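Local coordinates for protein alpha-fucosidase GH29 (Fusarium graminearum, PDB 4PSR) that probably hydrolyses alpha-1,6-linked L-fucose from the core N-acetylglucosamine of glycoproteins, as an alpha-L-fucosidase of glycoside hydrolase family 29, at residues Lys323-Ser328 and Asn360-Phe365; Leu329-Ser334 and Ala396-Asn401. One frame throughout, in Å; residues are numbered along the deposited sequence. Where two conformers were deposited one is given.

Interaction 1 (Lys323-Ser328 and Asn360-Phe365); sequences KAMVHS and NDIGDF
Over one face of the Phe-365 ring, nearly above its centre, stands Val-326 CG1, 3.8 Å from the ring centroid and 8° off the normal. This is a CH-pi contact in which a methyl group meets the pi cloud head on, touching all six ring carbons at similar distances. The Phe-365 ring also meets that of Tyr-369, one turn further along the same helix. Val-326 straddles two residues: with CG1 anti to the backbone N (chi1 167°) and spent on the ring, CG2 is left to face Ile-362, whose CG1 lies 4.0 Å from Val-326 CG2. The beta-branched valine suits this place because it offers two methyls close to the backbone, one for each partner. Ile-362 in turn stretches past Val-326 and sets CD1 3.9 Å from Met-325 CB, while the bent thioether chain of Met-325 leads away from this interface. No hydrogen bond crosses it, which suits four buried apolar residues. The two helical segments approach to 9.6 Å between axes at -44°. They belong to helices 322-334 and 353-369, the helices just before and just after strand 337-343, the last strand of the TIM barrel; Leu-341 of that strand packs on both Met-325 and Ile-362.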
loop_
_atom_site.group_PDB
_atom_site.type_symbol
_atom_site.label_atom_id
_atom_site.label_comp_id
_atom_site.label_asym_id
_atom_site.label_seq_id
_atom_site.Cartn_x
_atom_site.Cartn_y
_atom_site.Cartn_z
ATOM N N LYS A 323 12.486 0.611 13.067
ATOM C CA LYS A 323 13.357 -0.023 12.099
ATOM C C LYS A 323 12.561 -0.883 11.141
ATOM O O LYS A 323 12.753 -0.781 9.926
ATOM C CB LYS A 323 14.460 -0.832 12.802
ATOM C CG LYS A 323 15.405 -1.561 11.842
ATOM C CD LYS A 323 16.424 -2.429 12.591
ATOM C CE LYS A 323 17.374 -1.596 13.423
ATOM N NZ LYS A 323 18.145 -0.633 12.600
ATOM N N ALA A 324 11.662 -1.710 11.665
ATOM C CA ALA A 324 10.846 -2.566 10.826
ATOM C C ALA A 324 9.982 -1.742 9.870
ATOM O O ALA A 324 9.797 -2.122 8.716
ATOM C CB ALA A 324 9.948 -3.466 11.692
ATOM N N MET A 325 9.419 -0.639 10.362
ATOM C CA MET A 325 8.591 0.189 9.495
ATOM C C MET A 325 9.384 0.834 8.373
ATOM O O MET A 325 8.919 0.860 7.228
ATOM C CB MET A 325 7.818 1.229 10.304
ATOM C CG MET A 325 6.839 0.652 11.332
ATOM S SD MET A 325 5.495 -0.319 10.648
ATOM C CE MET A 325 6.225 -1.932 10.776
ATOM N N VAL A 326 10.576 1.338 8.703
ATOM C CA VAL A 326 11.410 1.965 7.689
ATOM C C VAL A 326 11.931 0.935 6.686
ATOM O O VAL A 326 11.894 1.181 5.473
ATOM C CB VAL A 326 12.560 2.747 8.335
ATOM C CG1 VAL A 326 13.627 3.147 7.319
ATOM C CG2 VAL A 326 11.991 3.996 9.043
ATOM N N HIS A 327 12.468 -0.193 7.162
ATOM C CA HIS A 327 12.902 -1.251 6.241
ATOM C C HIS A 327 11.756 -1.756 5.363
ATOM O O HIS A 327 11.948 -2.035 4.186
ATOM C CB HIS A 327 13.546 -2.401 7.010
ATOM C CG HIS A 327 14.837 -2.030 7.653
ATOM N ND1 HIS A 327 15.626 -2.955 8.295
ATOM C CD2 HIS A 327 15.477 -0.838 7.752
ATOM C CE1 HIS A 327 16.706 -2.348 8.759
ATOM N NE2 HIS A 327 16.640 -1.064 8.441
ATOM N N SER A 328 10.562 -1.844 5.938
ATOM C CA SER A 328 9.401 -2.288 5.178
ATOM C C SER A 328 9.097 -1.270 4.074
ATOM O O SER A 328 8.839 -1.656 2.949
ATOM C CB SER A 328 8.195 -2.516 6.080
ATOM O OG SER A 328 8.426 -3.648 6.921
ATOM N N ASN A 360 7.554 9.631 14.518
ATOM C CA ASN A 360 8.663 10.589 14.593
ATOM C C ASN A 360 9.941 10.008 13.964
ATOM O O ASN A 360 10.660 10.688 13.206
ATOM C CB ASN A 360 8.976 10.941 16.042
ATOM C CG ASN A 360 7.924 11.774 16.737
ATOM O OD1 ASN A 360 7.022 12.365 16.144
ATOM N ND2 ASN A 360 8.058 11.838 18.044
ATOM N N ASP A 361 10.224 8.743 14.256
ATOM C CA ASP A 361 11.413 8.070 13.738
ATOM C C ASP A 361 11.357 7.858 12.218
ATOM O O ASP A 361 12.355 8.007 11.521
ATOM C CB ASP A 361 11.635 6.690 14.385
ATOM C CG ASP A 361 12.077 6.761 15.836
ATOM O OD1 ASP A 361 12.512 7.850 16.271
ATOM O OD2 ASP A 361 12.000 5.709 16.524
ATOM N N ILE A 362 10.193 7.473 11.687
ATOM C CA ILE A 362 10.052 7.415 10.225
ATOM C C ILE A 362 10.312 8.795 9.606
ATOM O O ILE A 362 10.983 8.905 8.585
ATOM C CB ILE A 362 8.643 6.868 9.827
ATOM C CG1 ILE A 362 8.474 5.429 10.307
ATOM C CG2 ILE A 362 8.453 6.980 8.316
ATOM C CD1 ILE A 362 6.999 4.995 10.259
ATOM N N GLY A 363 9.756 9.825 10.220
ATOM C CA GLY A 363 9.947 11.187 9.734
ATOM C C GLY A 363 11.394 11.651 9.756
ATOM O O GLY A 363 11.829 12.343 8.851
ATOM N N ASP A 364 12.137 11.273 10.788
ATOM C CA ASP A 364 13.560 11.589 10.849
ATOM C C ASP A 364 14.265 10.938 9.672
ATOM O O ASP A 364 15.096 11.564 8.995
ATOM C CB ASP A 364 14.165 11.074 12.153
ATOM C CG ASP A 364 13.827 11.947 13.362
ATOM O OD1 ASP A 364 13.204 13.012 13.202
ATOM O OD2 ASP A 364 14.205 11.559 14.487
ATOM N N PHE A 365 13.943 9.672 9.402
ATOM C CA PHE A 365 14.548 8.983 8.259
ATOM C C PHE A 365 14.239 9.661 6.931
ATOM O O PHE A 365 15.134 9.935 6.141
ATOM C CB PHE A 365 14.104 7.503 8.182
ATOM C CG PHE A 365 14.708 6.787 7.012
ATOM C CD1 PHE A 365 16.011 6.300 7.094
ATOM C CD2 PHE A 365 14.039 6.660 5.818
ATOM C CE1 PHE A 365 16.621 5.685 6.033
ATOM C CE2 PHE A 365 14.663 6.048 4.734
ATOM C CZ PHE A 365 15.957 5.564 4.840
#

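Interaction 2 (Leu329-Ser334 and Ala396-Asn401); sequences LLDRVS and APLQGN. With NAG (2-acetamido-2-deoxy-beta-D-glucopyranose), chain E.
Leu-398 lies against Asp-331 and Arg-332 where the last turns of helix 322-334, on the outside of the TIM barrel, meet a loop joining strands 383-384 and 405-409 of the antiparallel sheet that follows the barrel. The apolar part is small: Leu-398 CD2 sits 3.7 Å from Asp-331 CB, the two side chains crossing at about a right angle, and Leu-398 CB comes near the edge of the Arg-332 guanidinium. The leucine thus covers the aliphatic base of a charged group. The ionic part lies within the helix. In the conformer given, Arg-332, bent at chi2 and chi3, turns back side-on so that NE and NH1 both grip Asp-331 OD2, at 3.1 Å from NE and 2.9 Å from NH1, with OD2 in the guanidinium plane. Lys-335 also pairs with this oxygen and Arg-406 of strand 405-409 with OD1, so several cations probably favour the ionised carboxylate in this buried place. Further along the loop, Asn-401 ND2 is bonded covalently to C1 of an N-acetylglucosamine at 1.4 Å; its OD1 accepts a hydrogen bond from Ser-403 N. Across the contact the polar link is one water, which accepts from Arg-332 NH1, in that same conformer, at 3.0 Å and from Leu-398 N at 2.9 Å.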
loop_
_atom_site.group_PDB
_atom_site.type_symbol
_atom_site.label_atom_id
_atom_site.label_comp_id
_atom_site.label_asym_id
_atom_site.label_seq_id
_atom_site.Cartn_x
_atom_site.Cartn_y
_atom_site.Cartn_z
ATOM N N LEU A 329 9.099 0.024 4.411
ATOM C CA LEU A 329 8.861 1.055 3.418
ATOM C C LEU A 329 9.856 0.930 2.254
ATOM O O LEU A 329 9.475 0.989 1.094
ATOM C CB LEU A 329 8.962 2.431 4.076
ATOM C CG LEU A 329 8.887 3.618 3.109
ATOM C CD1 LEU A 329 7.559 3.636 2.350
ATOM C CD2 LEU A 329 9.096 4.913 3.876
ATOM N N LEU A 330 11.147 0.817 2.582
ATOM C CA LEU A 330 12.164 0.725 1.541
ATOM C C LEU A 330 11.948 -0.497 0.651
ATOM O O LEU A 330 12.095 -0.424 -0.579
ATOM C CB LEU A 330 13.557 0.691 2.170
ATOM C CG LEU A 330 13.978 1.991 2.882
ATOM C CD1 LEU A 330 15.128 1.730 3.834
ATOM C CD2 LEU A 330 14.333 3.090 1.867
ATOM N N ASP A 331 11.604 -1.626 1.270
ATOM C CA ASP A 331 11.291 -2.817 0.519
ATOM C C ASP A 331 10.142 -2.594 -0.458
ATOM O O ASP A 331 10.260 -2.922 -1.625
ATOM C CB ASP A 331 11.006 -3.960 1.491
ATOM C CG ASP A 331 10.891 -5.293 0.794
ATOM O OD1 ASP A 331 11.939 -5.868 0.415
ATOM O OD2 ASP A 331 9.761 -5.842 0.661
ATOM N N ARG A 332 9.031 -2.040 0.012
ATOM C CA ARG A 332 7.877 -1.846 -0.872
ATOM C C ARG A 332 8.200 -0.896 -2.009
ATOM O O ARG A 332 7.842 -1.143 -3.161
ATOM C CB ARG A 332 6.636 -1.320 -0.132
ATOM C CG ARG A 332 6.157 -2.100 1.119
ATOM C CD ARG A 332 6.089 -3.603 0.925
ATOM N NE ARG A 332 7.188 -4.363 1.521
ATOM C CZ ARG A 332 7.272 -4.740 2.790
ATOM N NH1 ARG A 332 8.344 -5.446 3.181
ATOM N NH2 ARG A 332 6.342 -4.384 3.682
ATOM N N VAL A 333 8.888 0.194 -1.701
ATOM C CA VAL A 333 9.198 1.191 -2.707
ATOM C C VAL A 333 10.134 0.608 -3.765
ATOM O O VAL A 333 9.984 0.894 -4.949
ATOM C CB VAL A 333 9.772 2.447 -2.055
ATOM C CG1 VAL A 333 10.385 3.372 -3.063
ATOM C CG2 VAL A 333 8.709 3.164 -1.214
ATOM N N SER A 334 11.089 -0.219 -3.339
ATOM C CA SER A 334 12.032 -0.840 -4.270
ATOM C C SER A 334 11.339 -1.819 -5.228
ATOM O O SER A 334 11.860 -2.126 -6.312
ATOM C CB SER A 334 13.143 -1.576 -3.506
ATOM O OG SER A 334 12.722 -2.819 -2.953
ATOM N N ALA A 396 5.564 -11.225 10.501
ATOM C CA ALA A 396 6.201 -10.092 11.150
ATOM C C ALA A 396 6.818 -9.237 10.046
ATOM O O ALA A 396 7.075 -9.726 8.949
ATOM C CB ALA A 396 7.267 -10.558 12.138
ATOM N N PRO A 397 6.996 -7.946 10.306
ATOM C CA PRO A 397 7.554 -7.084 9.256
ATOM C C PRO A 397 9.041 -7.304 9.007
ATOM O O PRO A 397 9.751 -7.679 9.944
ATOM C CB PRO A 397 7.310 -5.677 9.803
ATOM C CG PRO A 397 7.275 -5.868 11.293
ATOM C CD PRO A 397 6.618 -7.189 11.510
ATOM N N LEU A 398 9.480 -7.070 7.778
ATOM C CA LEU A 398 10.912 -7.115 7.431
ATOM C C LEU A 398 11.775 -6.257 8.327
ATOM O O LEU A 398 11.528 -5.061 8.502
ATOM C CB LEU A 398 11.145 -6.617 6.014
ATOM C CG LEU A 398 12.605 -6.513 5.543
ATOM C CD1 LEU A 398 13.139 -7.917 5.348
ATOM C CD2 LEU A 398 12.736 -5.714 4.258
ATOM N N GLN A 399 12.827 -6.882 8.814
ATOM C CA GLN A 399 13.910 -6.181 9.465
ATOM C C GLN A 399 15.190 -6.705 8.866
ATOM O O GLN A 399 15.505 -7.882 8.972
ATOM C CB GLN A 399 13.910 -6.456 10.959
ATOM C CG GLN A 399 12.776 -5.822 11.712
ATOM C CD GLN A 399 13.065 -5.732 13.194
ATOM O OE1 GLN A 399 14.099 -5.199 13.603
ATOM N NE2 GLN A 399 12.159 -6.263 14.008
ATOM N N GLY A 400 15.920 -5.825 8.196
ATOM C CA GLY A 400 17.189 -6.171 7.598
ATOM C C GLY A 400 18.381 -5.696 8.412
ATOM O O GLY A 400 18.255 -5.210 9.537
ATOM N N ASN A 401 19.551 -5.889 7.828
ATOM C CA ASN A 401 20.802 -5.469 8.424
ATOM C C ASN A 401 21.804 -5.078 7.336
ATOM O O ASN A 401 21.440 -4.918 6.149
ATOM C CB ASN A 401 21.343 -6.562 9.369
ATOM C CG ASN A 401 21.689 -7.871 8.651
ATOM O OD1 ASN A 401 21.870 -7.919 7.449
ATOM N ND2 ASN A 401 21.843 -8.944 9.435
HETATM C C1 NAG E . 22.366 -10.190 8.965
HETATM C C2 NAG E . 23.404 -10.768 9.912
HETATM C C3 NAG E . 23.939 -12.078 9.348
HETATM C C4 NAG E . 22.783 -13.026 9.065
HETATM C C5 NAG E . 21.724 -12.343 8.198
HETATM C C6 NAG E . 20.490 -13.194 8.014
HETATM C C7 NAG E . 24.761 -9.279 11.323
HETATM C C8 NAG E . 25.907 -8.312 11.357
HETATM N N2 NAG E . 24.488 -9.819 10.131
HETATM O O3 NAG E . 24.827 -12.676 10.289
HETATM O O4 NAG E . 23.242 -14.179 8.374
HETATM O O5 NAG E . 21.294 -11.122 8.809
HETATM O O6 NAG E . 19.868 -13.476 9.262
HETATM O O7 NAG E . 24.123 -9.564 12.329
HETATM O O HOH W 1 7.519 -7.012 5.662
#

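Both contacts use successive parts of helix 322-334 and both are buried, but they join it to different partners. Interaction 1 ties it to the next barrel helix through purely apolar side chains, as fits a layer packed around the barrel. Interaction 2 buries about half as much surface and joins a leucine to a charged pair within the helix, with one water as the polar link, as the helix meets a loop that carries a glycosylated, partly exposed asparagine. The two are in direct touch: His-327 ND1 probably hydrogen-bonds Gly-400 N at 2.9 Å, and Ala-324 CB packs on Pro-397 CG at 3.6 Å. The small Ala-324 probably allows this close approach.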